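Local coordinates for 5'-deoxynucleotidase (Pyrococcus horikoshii, PDB 2CQZ), which probably hydrolyses 2'-deoxyribonucleoside 5'-phosphates to the deoxyribonucleoside and phosphate, as a homodimeric metal-dependent enzyme of the HD-domain family, at residues 127-132 and 167-172. Sequence-based numbering, arbitrary orientation.
Sequences DKLDMI and DILNSV. With NI (nickel (II) ion), chain G.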
ATOM      1  N   ASP A 127      17.121 -10.366  18.308  1.00 32.40           N
ATOM      2  CA  ASP A 127      17.173  -9.527  17.134  1.00 33.27           C
ATOM      3  C   ASP A 127      17.328 -10.340  15.869  1.00 32.51           C
ATOM      4  O   ASP A 127      16.685 -10.071  14.858  1.00 32.57           O
ATOM      5  CB  ASP A 127      18.347  -8.583  17.199  1.00 33.74           C
ATOM      6  CG  ASP A 127      18.364  -7.650  16.038  1.00 36.94           C
ATOM      7  OD1 ASP A 127      17.409  -6.855  15.933  1.00 46.38           O
ATOM      8  OD2 ASP A 127      19.306  -7.721  15.227  1.00 41.42           O
ATOM      9  N   LYS A 128      18.216 -11.323  15.928  1.00 32.37           N
ATOM     10  CA  LYS A 128      18.488 -12.170  14.781  1.00 34.03           C
ATOM     11  C   LYS A 128      17.369 -13.162  14.498  1.00 33.20           C
ATOM     12  O   LYS A 128      17.062 -13.446  13.345  1.00 32.02           O
ATOM     13  CB  LYS A 128      19.814 -12.905  14.983  1.00 34.11           C
ATOM     14  CG  LYS A 128      21.022 -12.000  14.844  1.00 36.46           C
ATOM     15  CD  LYS A 128      22.315 -12.742  15.187  1.00 45.30           C
ATOM     16  CE  LYS A 128      23.526 -11.819  15.107  1.00 48.92           C
ATOM     17  NZ  LYS A 128      23.651 -11.181  13.769  1.00 50.31           N
ATOM     18  N   LEU A 129      16.758 -13.688  15.551  1.00 33.30           N
ATOM     19  CA  LEU A 129      15.677 -14.637  15.359  1.00 33.01           C
ATOM     20  C   LEU A 129      14.469 -13.984  14.684  1.00 32.02           C
ATOM     21  O   LEU A 129      13.894 -14.549  13.750  1.00 32.89           O
ATOM     22  CB  LEU A 129      15.280 -15.278  16.690  1.00 32.92           C
ATOM     23  CG  LEU A 129      16.205 -16.395  17.185  1.00 34.59           C
ATOM     24  CD1 LEU A 129      15.662 -16.944  18.491  1.00 39.83           C
ATOM     25  CD2 LEU A 129      16.294 -17.501  16.146  1.00 37.55           C
ATOM     26  N   ASP A 130      14.088 -12.797  15.138  1.00 30.14           N
ATOM     27  CA  ASP A 130      12.962 -12.102  14.535  1.00 29.53           C
ATOM     28  C   ASP A 130      13.269 -11.965  13.053  1.00 30.26           C
ATOM     29  O   ASP A 130      12.421 -12.237  12.199  1.00 29.82           O
ATOM     30  CB  ASP A 130      12.802 -10.708  15.149  1.00 29.34           C
ATOM     31  CG  ASP A 130      11.676  -9.909  14.518  1.00 30.28           C
ATOM     32  OD1 ASP A 130      10.505 -10.134  14.893  1.00 29.69           O
ATOM     33  OD2 ASP A 130      11.962  -9.061  13.645  1.00 28.29           O
ATOM     34  N   MET A 131      14.490 -11.548  12.741  1.00 30.17           N
ATOM     35  CA  MET A 131      14.859 -11.373  11.342  1.00 30.66           C
ATOM     36  C   MET A 131      14.766 -12.662  10.521  1.00 30.73           C
ATOM     37  O   MET A 131      14.177 -12.675   9.442  1.00 32.12           O
ATOM     38  CB  MET A 131      16.267 -10.795  11.222  1.00 30.51           C
ATOM     39  CG  MET A 131      16.717 -10.619   9.782  1.00 31.70           C
ATOM     40  SD  MET A 131      18.366  -9.914   9.673  1.00 40.20           S
ATOM     41  CE  MET A 131      19.302 -11.364  10.100  1.00 37.35           C
ATOM     42  N   ILE A 132      15.354 -13.741  11.026  1.00 30.24           N
ATOM     43  CA  ILE A 132      15.325 -15.015  10.322  1.00 28.34           C
ATOM     44  C   ILE A 132      13.871 -15.446  10.119  1.00 27.65           C
ATOM     45  O   ILE A 132      13.450 -15.764   9.003  1.00 26.80           O
ATOM     46  CB  ILE A 132      16.116 -16.088  11.117  1.00 28.79           C
ATOM     47  CG1 ILE A 132      17.571 -15.629  11.259  1.00 27.06           C
ATOM     48  CG2 ILE A 132      16.070 -17.438  10.398  1.00 24.42           C
ATOM     49  CD1 ILE A 132      18.365 -16.401  12.281  1.00 25.37           C
ATOM     50  N   ASP A 167      18.666 -26.487  20.975  1.00 47.66           N
ATOM     51  CA  ASP A 167      17.444 -27.138  20.528  1.00 47.34           C
ATOM     52  C   ASP A 167      16.575 -26.193  19.711  1.00 46.43           C
ATOM     53  O   ASP A 167      16.051 -26.558  18.651  1.00 46.71           O
ATOM     54  CB  ASP A 167      16.654 -27.652  21.732  1.00 47.77           C
ATOM     55  CG  ASP A 167      16.239 -26.533  22.683  1.00 52.38           C
ATOM     56  OD1 ASP A 167      17.056 -25.615  22.910  1.00 56.74           O
ATOM     57  OD2 ASP A 167      15.106 -26.577  23.214  1.00 55.53           O
ATOM     58  N   ILE A 168      16.414 -24.977  20.213  1.00 44.52           N
ATOM     59  CA  ILE A 168      15.600 -23.975  19.543  1.00 42.46           C
ATOM     60  C   ILE A 168      16.198 -23.537  18.205  1.00 42.13           C
ATOM     61  O   ILE A 168      15.493 -23.436  17.202  1.00 39.90           O
ATOM     62  CB  ILE A 168      15.425 -22.747  20.449  1.00 42.57           C
ATOM     63  CG1 ILE A 168      14.733 -23.168  21.750  1.00 41.71           C
ATOM     64  CG2 ILE A 168      14.643 -21.676  19.721  1.00 41.53           C
ATOM     65  CD1 ILE A 168      14.662 -22.082  22.795  1.00 43.17           C
ATOM     66  N   LEU A 169      17.503 -23.274  18.192  1.00 42.70           N
ATOM     67  CA  LEU A 169      18.172 -22.853  16.966  1.00 43.65           C
ATOM     68  C   LEU A 169      18.044 -23.940  15.904  1.00 43.29           C
ATOM     69  O   LEU A 169      18.055 -23.659  14.712  1.00 42.17           O
ATOM     70  CB  LEU A 169      19.644 -22.563  17.244  1.00 43.74           C
ATOM     71  CG  LEU A 169      19.877 -21.515  18.330  1.00 45.41           C
ATOM     72  CD1 LEU A 169      21.382 -21.288  18.500  1.00 45.92           C
ATOM     73  CD2 LEU A 169      19.170 -20.217  17.941  1.00 45.53           C
ATOM     74  N   ASN A 170      17.924 -25.184  16.355  1.00 44.76           N
ATOM     75  CA  ASN A 170      17.783 -26.316  15.450  1.00 46.35           C
ATOM     76  C   ASN A 170      16.397 -26.320  14.820  1.00 46.10           C
ATOM     77  O   ASN A 170      16.248 -26.574  13.621  1.00 46.09           O
ATOM     78  CB  ASN A 170      18.039 -27.617  16.211  1.00 47.55           C
ATOM     79  CG  ASN A 170      19.525 -27.903  16.373  1.00 52.02           C
ATOM     80  OD1 ASN A 170      20.351 -26.978  16.439  1.00 55.85           O
ATOM     81  ND2 ASN A 170      19.877 -29.188  16.443  1.00 54.98           N
ATOM     82  N   SER A 171      15.384 -26.025  15.628  1.00 45.07           N
ATOM     83  CA  SER A 171      14.013 -25.964  15.129  1.00 45.01           C
ATOM     84  C   SER A 171      13.893 -24.839  14.105  1.00 44.40           C
ATOM     85  O   SER A 171      13.119 -24.936  13.155  1.00 43.17           O
ATOM     86  CB  SER A 171      13.034 -25.707  16.278  1.00 45.93           C
ATOM     87  OG  SER A 171      13.113 -26.733  17.256  1.00 46.51           O
ATOM     88  N   VAL A 172      14.664 -23.773  14.308  1.00 43.93           N
ATOM     89  CA  VAL A 172      14.647 -22.626  13.408  1.00 43.41           C
ATOM     90  C   VAL A 172      15.289 -22.967  12.082  1.00 43.84           C
ATOM     91  O   VAL A 172      14.723 -22.695  11.024  1.00 44.01           O
ATOM     92  CB  VAL A 172      15.402 -21.427  14.003  1.00 42.95           C
ATOM     93  CG1 VAL A 172      15.451 -20.295  12.999  1.00 41.62           C
ATOM     94  CG2 VAL A 172      14.725 -20.967  15.266  1.00 44.90           C
TER
HETATM   95 NI    NI G 601      17.102  -4.876  15.390  1.00 83.01          NI
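V172 supplies most of the surface that helical segment 167-172 offers to 127-132: its two methyls serve two partners about one helical turn apart. V172 CG1 lies 3.9 Å from I132 CG2, the two side chains meeting at about a right angle, while V172 CG2 lies 3.9 Å from L129 CD2. The valine rotamer accounts for this split, since chi1 of 176° sets CG1 anti to the backbone N and CG2 anti to the carbonyl carbon. L129 CD2 also makes a looser contact with L169 CD2, at 4.3 Å. The axes of segments 127-132 and 167-172 run nearly parallel (21°) but 12.0 Å apart at closest approach, so methyl groups bridge the gap, and no hydrogen bond crosses it. Neighbours add to the packing: I43 of helix 33-53 touches L129, I156 of helix 152-157 touches L169, and I5 of the second subunit packs on V172.

Helix 118-140 carries its polar chemistry elsewhere. D127 OD1 binds nickel at 2.1 Å, completing with H36, H70 and D71 the H...HD...D site of the HD fold; D130 hydrogen-bonds H36 ND1, a second-shell link to that metal ligand, and forms a salt bridge with K15 of the second subunit. One helix thus serves different partners: D127 ligates the metal, whereas L129 and I132 meet the C-terminal helix through apolar methyl-to-methyl packing, with no hydrogen bond between the two segments.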